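Local coordinates for protein sniffer CG10964-PA (Drosophila melanogaster, PDB 1SNY) that binds NADP and probably uses it to reduce carbonyl compounds, as a carbonyl reductase of the short-chain dehydrogenase/reductase family, at residues Ser23-Gly28 with Ile139-Ala144; His75-Asp80 with Ala92-Val97; Asp80-Asp85 with Thr130-Thr135. One frame throughout, in Å; residues are numbered along the deposited sequence.

Interaction 1 is the buried one of the three, a small apolar contact between an interior strand, 23-26, and helix 124-155. Interaction 2 joins the strand at one margin of the sheet to helix 87-98 at the surface, where the H75 ring and the CB of D93 stand beside aliphatic groups. Interaction 3, partly buried, sets the loop after that strand against the same helix 124-155 as interaction 1 and is the most polar, with a salt bridge inside the loop. D80 belongs to both interactions 2 and 3. L25 packs on I94 between interactions 1 and 2, and T27 on L81 between interactions 1 and 3. Each contact includes a segment that reaches NADP.

Interaction 1. Residues Ser23-Gly28 with Ile139-Ala144; sequences SILITG and IMLAKA. With NAP (NADP nicotinamide-adenine-dinucleotide phosphate), chain B.
The methyl groups T27 CG2 and L141 CD2 meet tip to tip at 3.5 Å, the tight point of an otherwise thin contact that buries only 91 Å² over both sides. The backbones stand well apart, with T27 CA and L141 CA separated by 9.8 Å, and the two side chains bridge that gap. L141 reaches across because its CG lies anti to the backbone N (chi1 -173°), which carries the isobutyl group off the helix toward the strand. In T27 the rotation at chi1, 58°, turns CG2 to the helix and leaves OG1 for other work: the hydroxyl oxygen is hydrogen-bonded to the backbone N of N109 and of A110, so the polar branch is satisfied outside this apolar meeting. Two residues back along the strand the packing slackens, L25 CD2 standing 4.5 Å from the same L141 CD2. No hydrogen bond joins the segments. The side of the helix turned from the strand takes no part; there M140 and K143 are partly exposed and meet the second subunit, K143 NZ being hydrogen-bonded to the carbonyl O of its V122. T27 and G28 open the TGxxxGxG dinucleotide-binding motif of the family. G28, with phi at 65°, brings its CA to 3.4 Å from NAP O3B, and a CB there would run into the ribose oxygen O4B. Strand 23-26 is an interior strand of the parallel Rossmann sheet, between strands 50-55 and 105-108. L141 also packs on L106 and N108 of the latter and on L90 of helix 87-98, while L25 touches I94 of that helix, placing the contact where helices 87-98 and 124-155 lie together against one face of the sheet.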
# COMPACT_ATOMS: atom_id res chain seq x y z
N SER A 23 -11.40 0.71 28.09
CA SER A 23 -11.37 -0.54 27.34
C SER A 23 -10.48 -0.47 26.11
O SER A 23 -10.39 0.56 25.44
CB SER A 23 -12.79 -0.93 26.91
OG SER A 23 -13.32 -0.01 25.98
N ILE A 24 -9.80 -1.57 25.82
CA ILE A 24 -8.92 -1.63 24.67
C ILE A 24 -8.95 -3.01 24.06
O ILE A 24 -9.03 -4.02 24.76
CB ILE A 24 -7.46 -1.25 25.06
CG1 ILE A 24 -6.54 -1.41 23.85
CG2 ILE A 24 -6.98 -2.11 26.22
CD1 ILE A 24 -5.14 -0.84 24.08
N LEU A 25 -8.90 -3.05 22.73
CA LEU A 25 -8.87 -4.29 21.98
C LEU A 25 -7.52 -4.34 21.26
O LEU A 25 -7.19 -3.43 20.49
CB LEU A 25 -9.99 -4.32 20.94
CG LEU A 25 -9.89 -5.48 19.94
CD1 LEU A 25 -9.97 -6.80 20.69
CD2 LEU A 25 -11.00 -5.38 18.91
N ILE A 26 -6.73 -5.38 21.52
CA ILE A 26 -5.42 -5.54 20.88
C ILE A 26 -5.37 -6.88 20.16
O ILE A 26 -5.64 -7.91 20.77
CB ILE A 26 -4.28 -5.49 21.92
CG1 ILE A 26 -4.40 -4.21 22.76
CG2 ILE A 26 -2.93 -5.54 21.22
CD1 ILE A 26 -3.41 -4.13 23.91
N THR A 27 -5.02 -6.87 18.88
CA THR A 27 -4.94 -8.10 18.09
C THR A 27 -3.54 -8.71 18.14
O THR A 27 -2.55 -7.99 18.19
CB THR A 27 -5.34 -7.85 16.62
OG1 THR A 27 -4.48 -6.84 16.05
CG2 THR A 27 -6.79 -7.38 16.54
N GLY A 28 -3.47 -10.05 18.13
CA GLY A 28 -2.20 -10.76 18.20
C GLY A 28 -1.43 -10.57 19.50
O GLY A 28 -0.37 -9.92 19.51
N ILE A 139 -8.15 -2.49 8.21
CA ILE A 139 -9.22 -1.63 7.67
C ILE A 139 -10.58 -2.22 8.01
O ILE A 139 -11.49 -1.52 8.44
CB ILE A 139 -9.11 -1.48 6.12
CG1 ILE A 139 -7.84 -0.72 5.75
CG2 ILE A 139 -10.36 -0.78 5.58
CD1 ILE A 139 -7.60 -0.62 4.24
N MSE A 140 -10.73 -3.52 7.80
CA MSE A 140 -12.00 -4.17 8.08
C MSE A 140 -12.32 -4.25 9.56
O MSE A 140 -13.49 -4.15 9.93
CB MSE A 140 -12.03 -5.56 7.44
CG MSE A 140 -11.96 -5.54 5.91
SE MSE A 140 -13.31 -4.48 5.03
CE MSE A 140 -14.83 -5.72 5.17
N LEU A 141 -11.32 -4.41 10.41
CA LEU A 141 -11.58 -4.46 11.85
C LEU A 141 -11.96 -3.05 12.31
O LEU A 141 -12.82 -2.88 13.16
CB LEU A 141 -10.36 -4.96 12.63
CG LEU A 141 -10.61 -5.21 14.12
CD1 LEU A 141 -11.86 -6.07 14.30
CD2 LEU A 141 -9.41 -5.90 14.75
N ALA A 142 -11.30 -2.04 11.74
CA ALA A 142 -11.61 -0.66 12.10
C ALA A 142 -13.07 -0.43 11.77
O ALA A 142 -13.83 0.10 12.58
CB ALA A 142 -10.73 0.31 11.30
N LYS A 143 -13.47 -0.87 10.58
CA LYS A 143 -14.85 -0.73 10.12
C LYS A 143 -15.84 -1.34 11.11
O LYS A 143 -16.82 -0.69 11.51
CB LYS A 143 -15.03 -1.41 8.75
CG LYS A 143 -16.48 -1.48 8.26
CD LYS A 143 -16.63 -2.33 7.00
CE LYS A 143 -18.10 -2.43 6.59
NZ LYS A 143 -18.30 -3.23 5.35
N ALA A 144 -15.57 -2.58 11.51
CA ALA A 144 -16.44 -3.29 12.44
C ALA A 144 -16.53 -2.64 13.82
O ALA A 144 -17.59 -2.60 14.42
CB ALA A 144 -15.96 -4.73 12.58
PA NAP B . 5.30 -11.59 15.77
O1A NAP B . 5.44 -12.40 14.63
O2A NAP B . 6.01 -11.81 17.09
O5B NAP B . 3.76 -11.47 16.17
C5B NAP B . 2.77 -11.29 15.12
C4B NAP B . 1.44 -11.47 15.92
O4B NAP B . 0.32 -11.30 14.94
C3B NAP B . 1.20 -12.91 16.49
O3B NAP B . 0.50 -12.74 17.74
C2B NAP B . 0.38 -13.57 15.41
O2B NAP B . -0.37 -14.71 15.78
C1B NAP B . -0.53 -12.41 14.94
N9A NAP B . -1.08 -12.75 13.63
C8A NAP B . -0.50 -12.94 12.40
N7A NAP B . -1.36 -13.25 11.43
C5A NAP B . -2.58 -13.26 12.09
C6A NAP B . -3.87 -13.53 11.60
N6A NAP B . -4.21 -13.86 10.33
N1A NAP B . -4.93 -13.46 12.52
C2A NAP B . -4.70 -13.14 13.87
N3A NAP B . -3.44 -12.87 14.38
C4A NAP B . -2.41 -12.95 13.45
O3 NAP B . 5.66 -10.10 15.39
PN NAP B . 5.74 -8.76 16.21
O1N NAP B . 7.12 -8.24 16.20
O2N NAP B . 5.15 -9.05 17.55
O5D NAP B . 4.85 -7.78 15.34
C5D NAP B . 3.82 -6.96 15.99
C4D NAP B . 3.46 -5.84 15.03
O4D NAP B . 4.53 -4.86 14.99
C3D NAP B . 3.23 -6.25 13.54
O3D NAP B . 2.10 -5.55 12.98
C2D NAP B . 4.56 -5.90 12.89
O2D NAP B . 4.48 -5.73 11.50
C1D NAP B . 4.93 -4.65 13.60
N1N NAP B . 6.37 -4.33 13.70
C2N NAP B . 7.36 -5.13 14.36
C3N NAP B . 8.68 -4.66 14.36
C7N NAP B . 9.78 -5.48 15.06
O7N NAP B . 10.90 -5.02 15.02
N7N NAP B . 9.50 -6.61 15.66
C4N NAP B . 9.05 -3.40 13.71
C5N NAP B . 8.03 -2.65 13.07
C6N NAP B . 6.69 -3.10 13.05
P2B NAP B . 0.20 -16.25 15.67
O1X NAP B . 1.09 -16.44 16.91
O2X NAP B . -1.06 -17.03 15.72
O3X NAP B . 1.00 -16.34 14.38

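Interaction 2. Residues His75-Asp80 with Ala92-Val97; sequences HILEID and ADIEGV. With NAP (NADP nicotinamide-adenine-dinucleotide phosphate), chain B.
L77 spreads its two methyl groups over adjacent residues of the helix, with CD1 4.3 Å from I94 CG1 and CD2 4.4 Å from D93 CB. Its chi1 of -54° and nearly extended chi2 of 171° push the forked end away from the strand to straddle these two positions. One turn on, V97 CG1 comes obliquely to the H75 ring, 4.2 Å from NE2. These three approaches are van der Waals contacts, and no hydrogen bond crosses between the segments. Strand 75-78 and helix 92-97 run nearly antiparallel, at 160°, with axes 10.9 Å apart at closest approach. H75 and L77, two residues apart, thus both face the helix.

A second shell fixes these groups. The H75 ring is stacked with F52, and its NE2 is hydrogen-bonded to H50 ND1, so strand 50-55 sets the imidazole in place, while V97 packs on H50 and F52. The carboxylate of D93 turns to K89 in a salt bridge one turn back, leaving its CB to L77. I94 also rests on L148 of helix 124-155. Beyond lies the fold itself: strand 74-78 and helix 87-98 form a beta-alpha unit of the Rossmann domain, whose chain then crosses to strand 105-108, and the strand's far end leads to D80 at the adenine of NADP.

With H75 NE2 and the D93 carboxylate bonded elsewhere, the helix meets this strand through van der Waals contact, which probably gives little directionality, while the strand's directional bonds run to strand 50-55.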
# COMPACT_ATOMS: atom_id res chain seq x y z
N HIS A 75 -9.60 -10.17 28.76
CA HIS A 75 -10.63 -10.95 28.09
C HIS A 75 -10.01 -11.56 26.83
O HIS A 75 -9.55 -10.83 25.95
CB HIS A 75 -11.80 -10.05 27.67
CG HIS A 75 -12.50 -9.39 28.82
ND1 HIS A 75 -13.47 -10.02 29.56
CD2 HIS A 75 -12.37 -8.15 29.35
CE1 HIS A 75 -13.91 -9.20 30.50
NE2 HIS A 75 -13.26 -8.06 30.39
N ILE A 76 -9.99 -12.88 26.75
CA ILE A 76 -9.42 -13.54 25.59
C ILE A 76 -10.48 -13.90 24.57
O ILE A 76 -11.46 -14.58 24.88
CB ILE A 76 -8.66 -14.82 26.00
CG1 ILE A 76 -7.58 -14.48 27.02
CG2 ILE A 76 -8.04 -15.47 24.76
CD1 ILE A 76 -6.74 -15.67 27.46
N LEU A 77 -10.30 -13.42 23.34
CA LEU A 77 -11.23 -13.69 22.25
C LEU A 77 -10.45 -14.47 21.20
O LEU A 77 -9.37 -14.05 20.78
CB LEU A 77 -11.73 -12.37 21.65
CG LEU A 77 -12.36 -11.37 22.63
CD1 LEU A 77 -12.62 -10.04 21.93
CD2 LEU A 77 -13.65 -11.93 23.18
N GLU A 78 -10.99 -15.62 20.78
CA GLU A 78 -10.30 -16.44 19.79
C GLU A 78 -10.86 -16.21 18.40
O GLU A 78 -12.07 -16.31 18.17
CB GLU A 78 -10.39 -17.92 20.16
CG GLU A 78 -9.57 -18.82 19.25
CD GLU A 78 -9.51 -20.25 19.74
OE1 GLU A 78 -8.76 -20.52 20.70
OE2 GLU A 78 -10.22 -21.11 19.16
N ILE A 79 -9.97 -15.90 17.46
CA ILE A 79 -10.39 -15.63 16.09
C ILE A 79 -9.20 -15.51 15.16
O ILE A 79 -8.10 -15.13 15.58
CB ILE A 79 -11.18 -14.29 16.03
CG1 ILE A 79 -11.46 -13.88 14.58
CG2 ILE A 79 -10.39 -13.20 16.74
CD1 ILE A 79 -12.28 -12.62 14.45
N ASP A 80 -9.40 -15.85 13.89
CA ASP A 80 -8.35 -15.70 12.89
C ASP A 80 -8.85 -14.51 12.08
O ASP A 80 -9.83 -14.61 11.33
CB ASP A 80 -8.21 -16.94 12.00
CG ASP A 80 -7.07 -16.80 11.00
OD1 ASP A 80 -6.31 -17.78 10.80
OD2 ASP A 80 -6.95 -15.72 10.39
N ALA A 92 -19.86 -8.17 18.81
CA ALA A 92 -21.01 -8.48 19.65
C ALA A 92 -20.52 -8.76 21.06
O ALA A 92 -21.02 -8.18 22.02
CB ALA A 92 -21.75 -9.70 19.10
N ASP A 93 -19.53 -9.64 21.18
CA ASP A 93 -18.98 -9.99 22.48
C ASP A 93 -18.45 -8.77 23.21
O ASP A 93 -18.61 -8.63 24.42
CB ASP A 93 -17.87 -11.03 22.33
CG ASP A 93 -18.34 -12.30 21.64
OD1 ASP A 93 -19.53 -12.65 21.78
OD2 ASP A 93 -17.52 -12.95 20.96
N ILE A 94 -17.81 -7.87 22.48
CA ILE A 94 -17.27 -6.66 23.09
C ILE A 94 -18.40 -5.79 23.62
O ILE A 94 -18.41 -5.42 24.80
CB ILE A 94 -16.42 -5.85 22.09
CG1 ILE A 94 -15.18 -6.65 21.70
CG2 ILE A 94 -16.02 -4.51 22.70
CD1 ILE A 94 -14.30 -5.97 20.65
N GLU A 95 -19.35 -5.46 22.75
CA GLU A 95 -20.47 -4.61 23.14
C GLU A 95 -21.21 -5.15 24.36
O GLU A 95 -21.65 -4.38 25.22
CB GLU A 95 -21.44 -4.46 21.96
CG GLU A 95 -22.50 -3.38 22.17
CD GLU A 95 -23.32 -3.12 20.92
OE1 GLU A 95 -23.98 -4.05 20.42
OE2 GLU A 95 -23.29 -1.97 20.43
N GLY A 96 -21.35 -6.47 24.44
CA GLY A 96 -22.04 -7.06 25.57
C GLY A 96 -21.36 -6.72 26.88
O GLY A 96 -22.01 -6.53 27.91
N VAL A 97 -20.03 -6.63 26.84
CA VAL A 97 -19.25 -6.34 28.03
C VAL A 97 -19.15 -4.84 28.33
O VAL A 97 -19.39 -4.41 29.46
CB VAL A 97 -17.83 -6.93 27.92
CG1 VAL A 97 -17.01 -6.58 29.15
CG2 VAL A 97 -17.91 -8.43 27.74
PA NAP B . 5.30 -11.59 15.77
O1A NAP B . 5.44 -12.40 14.63
O2A NAP B . 6.01 -11.81 17.09
O5B NAP B . 3.76 -11.47 16.17
C5B NAP B . 2.77 -11.29 15.12
C4B NAP B . 1.44 -11.47 15.92
O4B NAP B . 0.32 -11.30 14.94
C3B NAP B . 1.20 -12.91 16.49
O3B NAP B . 0.50 -12.74 17.74
C2B NAP B . 0.38 -13.57 15.41
O2B NAP B . -0.37 -14.71 15.78
C1B NAP B . -0.53 -12.41 14.94
N9A NAP B . -1.08 -12.75 13.63
C8A NAP B . -0.50 -12.94 12.40
N7A NAP B . -1.36 -13.25 11.43
C5A NAP B . -2.58 -13.26 12.09
C6A NAP B . -3.87 -13.53 11.60
N6A NAP B . -4.21 -13.86 10.33
N1A NAP B . -4.93 -13.46 12.52
C2A NAP B . -4.70 -13.14 13.87
N3A NAP B . -3.44 -12.87 14.38
C4A NAP B . -2.41 -12.95 13.45
O3 NAP B . 5.66 -10.10 15.39
PN NAP B . 5.74 -8.76 16.21
O1N NAP B . 7.12 -8.24 16.20
O2N NAP B . 5.15 -9.05 17.55
O5D NAP B . 4.85 -7.78 15.34
C5D NAP B . 3.82 -6.96 15.99
C4D NAP B . 3.46 -5.84 15.03
O4D NAP B . 4.53 -4.86 14.99
C3D NAP B . 3.23 -6.25 13.54
O3D NAP B . 2.10 -5.55 12.98
C2D NAP B . 4.56 -5.90 12.89
O2D NAP B . 4.48 -5.73 11.50
C1D NAP B . 4.93 -4.65 13.60
N1N NAP B . 6.37 -4.33 13.70
C2N NAP B . 7.36 -5.13 14.36
C3N NAP B . 8.68 -4.66 14.36
C7N NAP B . 9.78 -5.48 15.06
O7N NAP B . 10.90 -5.02 15.02
N7N NAP B . 9.50 -6.61 15.66
C4N NAP B . 9.05 -3.40 13.71
C5N NAP B . 8.03 -2.65 13.07
C6N NAP B . 6.69 -3.10 13.05
P2B NAP B . 0.20 -16.25 15.67
O1X NAP B . 1.09 -16.44 16.91
O2X NAP B . -1.06 -17.03 15.72
O3X NAP B . 1.00 -16.34 14.38

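Interaction 3. Residues Asp80-Asp85 with Thr130-Thr135; sequences DLRNFD and TLQTNT. With NAP (NADP nicotinamide-adenine-dinucleotide phosphate), chain B.
The amide of Q132 lies between two partners, OE1 turned to R82 and NE2 to F84. Its extended chain, with CG anti to the backbone N (chi1 179°), reaches across to the loop and meets R82 at about a right angle, OE1 lying 4.0 Å from R82 CG, with the guanidinium and amide planes 79° apart. On its other branch NE2 approaches F84 CE1 obliquely, ring and amide 70° apart. The R82 carbonyl O stands above one face of the F84 ring, offset toward its rim, and F84 and Q132 also pack on S124 and L128 of the second subunit.

The loop contains a type I turn from D80 to N83 that follows a Rossmann strand, and it carries an Asx turn in which D80 OD2 accepts the backbone N of R82 at 3.0 Å. R82 also grips the carboxylate side-on, NH2 to OD1 at 2.8 Å and NE to OD2 at 3.1 Å, both on syn sides. Beside this fork lies the adenine: NAP N6A gives D80 OD2 a weak hydrogen bond of 3.3 Å, and L81 N gives NAP N1A another weak one. With an alanine at D80, R82 would probably lose its carboxylate mate and be set free to turn, and N6A would be left without this acceptor. T133 CG2 lies out of the adenine plane, 3.9 Å from NAP N7A.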
# COMPACT_ATOMS: atom_id res chain seq x y z
N ASP A 80 -9.40 -15.85 13.89
CA ASP A 80 -8.35 -15.70 12.89
C ASP A 80 -8.85 -14.51 12.08
O ASP A 80 -9.83 -14.61 11.33
CB ASP A 80 -8.21 -16.94 12.00
CG ASP A 80 -7.07 -16.80 11.00
OD1 ASP A 80 -6.31 -17.78 10.80
OD2 ASP A 80 -6.95 -15.72 10.39
N LEU A 81 -8.19 -13.37 12.25
CA LEU A 81 -8.58 -12.14 11.58
C LEU A 81 -8.88 -12.22 10.09
O LEU A 81 -9.50 -11.32 9.53
CB LEU A 81 -7.53 -11.06 11.87
CG LEU A 81 -7.43 -10.75 13.38
CD1 LEU A 81 -6.36 -9.70 13.64
CD2 LEU A 81 -8.78 -10.27 13.88
N ARG A 82 -8.46 -13.31 9.44
CA ARG A 82 -8.71 -13.48 8.01
C ARG A 82 -10.17 -13.85 7.75
O ARG A 82 -10.65 -13.78 6.62
CB ARG A 82 -7.79 -14.56 7.44
CG ARG A 82 -6.32 -14.15 7.39
CD ARG A 82 -5.43 -15.29 6.90
NE ARG A 82 -5.45 -16.42 7.82
CZ ARG A 82 -4.63 -17.47 7.74
NH1 ARG A 82 -3.72 -17.53 6.78
NH2 ARG A 82 -4.72 -18.45 8.63
N ASN A 83 -10.89 -14.25 8.80
CA ASN A 83 -12.29 -14.63 8.66
C ASN A 83 -13.20 -13.43 8.89
O ASN A 83 -13.77 -13.26 9.98
CB ASN A 83 -12.61 -15.75 9.65
CG ASN A 83 -11.69 -16.94 9.50
OD1 ASN A 83 -11.62 -17.56 8.44
ND2 ASN A 83 -10.96 -17.27 10.57
N PHE A 84 -13.35 -12.61 7.86
CA PHE A 84 -14.16 -11.40 7.92
C PHE A 84 -15.60 -11.58 8.40
O PHE A 84 -16.20 -10.64 8.91
CB PHE A 84 -14.15 -10.71 6.55
CG PHE A 84 -12.78 -10.34 6.08
CD1 PHE A 84 -12.29 -10.82 4.86
CD2 PHE A 84 -11.96 -9.53 6.86
CE1 PHE A 84 -11.00 -10.49 4.44
CE2 PHE A 84 -10.67 -9.20 6.44
CZ PHE A 84 -10.19 -9.68 5.23
N ASP A 85 -16.15 -12.77 8.23
CA ASP A 85 -17.52 -13.02 8.65
C ASP A 85 -17.61 -13.21 10.16
O ASP A 85 -18.69 -13.11 10.75
CB ASP A 85 -18.10 -14.24 7.94
CG ASP A 85 -18.11 -14.09 6.44
OD1 ASP A 85 -18.58 -13.04 5.95
OD2 ASP A 85 -17.64 -15.01 5.74
N THR A 130 0.27 -11.02 2.40
CA THR A 130 0.80 -10.01 3.31
C THR A 130 -0.12 -8.79 3.27
O THR A 130 -0.42 -8.21 4.31
CB THR A 130 2.24 -9.61 2.92
OG1 THR A 130 3.09 -10.75 3.04
CG2 THR A 130 2.76 -8.51 3.85
N LEU A 131 -0.56 -8.43 2.08
CA LEU A 131 -1.46 -7.30 1.95
C LEU A 131 -2.80 -7.58 2.66
O LEU A 131 -3.40 -6.68 3.24
CB LEU A 131 -1.68 -6.99 0.47
CG LEU A 131 -0.50 -6.28 -0.21
CD1 LEU A 131 -0.62 -6.38 -1.72
CD2 LEU A 131 -0.45 -4.81 0.24
N GLN A 132 -3.27 -8.82 2.62
CA GLN A 132 -4.54 -9.12 3.29
C GLN A 132 -4.46 -9.00 4.82
O GLN A 132 -5.34 -8.41 5.44
CB GLN A 132 -5.02 -10.53 2.91
CG GLN A 132 -6.31 -10.90 3.59
CD GLN A 132 -6.76 -12.29 3.23
OE1 GLN A 132 -6.04 -13.26 3.47
NE2 GLN A 132 -7.94 -12.40 2.64
N THR A 133 -3.41 -9.55 5.42
CA THR A 133 -3.26 -9.51 6.87
C THR A 133 -2.78 -8.17 7.43
O THR A 133 -3.28 -7.72 8.47
CB THR A 133 -2.27 -10.61 7.35
OG1 THR A 133 -2.84 -11.90 7.11
CG2 THR A 133 -1.98 -10.44 8.84
N ASN A 134 -1.83 -7.54 6.75
CA ASN A 134 -1.29 -6.27 7.24
C ASN A 134 -2.07 -5.03 6.82
O ASN A 134 -1.94 -3.97 7.44
CB ASN A 134 0.17 -6.12 6.77
CG ASN A 134 1.10 -7.08 7.47
OD1 ASN A 134 0.67 -8.00 8.16
ND2 ASN A 134 2.41 -6.89 7.27
N THR A 135 -2.89 -5.15 5.78
CA THR A 135 -3.61 -3.98 5.29
C THR A 135 -5.13 -4.10 5.35
O THR A 135 -5.81 -3.29 5.99
CB THR A 135 -3.20 -3.67 3.84
OG1 THR A 135 -1.77 -3.64 3.74
CG2 THR A 135 -3.78 -2.33 3.38
PA NAP B . 5.30 -11.59 15.77
O1A NAP B . 5.44 -12.40 14.63
O2A NAP B . 6.01 -11.81 17.09
O5B NAP B . 3.76 -11.47 16.17
C5B NAP B . 2.77 -11.29 15.12
C4B NAP B . 1.44 -11.47 15.92
O4B NAP B . 0.32 -11.30 14.94
C3B NAP B . 1.20 -12.91 16.49
O3B NAP B . 0.50 -12.74 17.74
C2B NAP B . 0.38 -13.57 15.41
O2B NAP B . -0.37 -14.71 15.78
C1B NAP B . -0.53 -12.41 14.94
N9A NAP B . -1.08 -12.75 13.63
C8A NAP B . -0.50 -12.94 12.40
N7A NAP B . -1.36 -13.25 11.43
C5A NAP B . -2.58 -13.26 12.09
C6A NAP B . -3.87 -13.53 11.60
N6A NAP B . -4.21 -13.86 10.33
N1A NAP B . -4.93 -13.46 12.52
C2A NAP B . -4.70 -13.14 13.87
N3A NAP B . -3.44 -12.87 14.38
C4A NAP B . -2.41 -12.95 13.45
O3 NAP B . 5.66 -10.10 15.39
PN NAP B . 5.74 -8.76 16.21
O1N NAP B . 7.12 -8.24 16.20
O2N NAP B . 5.15 -9.05 17.55
O5D NAP B . 4.85 -7.78 15.34
C5D NAP B . 3.82 -6.96 15.99
C4D NAP B . 3.46 -5.84 15.03
O4D NAP B . 4.53 -4.86 14.99
C3D NAP B . 3.23 -6.25 13.54
O3D NAP B . 2.10 -5.55 12.98
C2D NAP B . 4.56 -5.90 12.89
O2D NAP B . 4.48 -5.73 11.50
C1D NAP B . 4.93 -4.65 13.60
N1N NAP B . 6.37 -4.33 13.70
C2N NAP B . 7.36 -5.13 14.36
C3N NAP B . 8.68 -4.66 14.36
C7N NAP B . 9.78 -5.48 15.06
O7N NAP B . 10.90 -5.02 15.02
N7N NAP B . 9.50 -6.61 15.66
C4N NAP B . 9.05 -3.40 13.71
C5N NAP B . 8.03 -2.65 13.07
C6N NAP B . 6.69 -3.10 13.05
P2B NAP B . 0.20 -16.25 15.67
O1X NAP B . 1.09 -16.44 16.91
O2X NAP B . -1.06 -17.03 15.72
O3X NAP B . 1.00 -16.34 14.38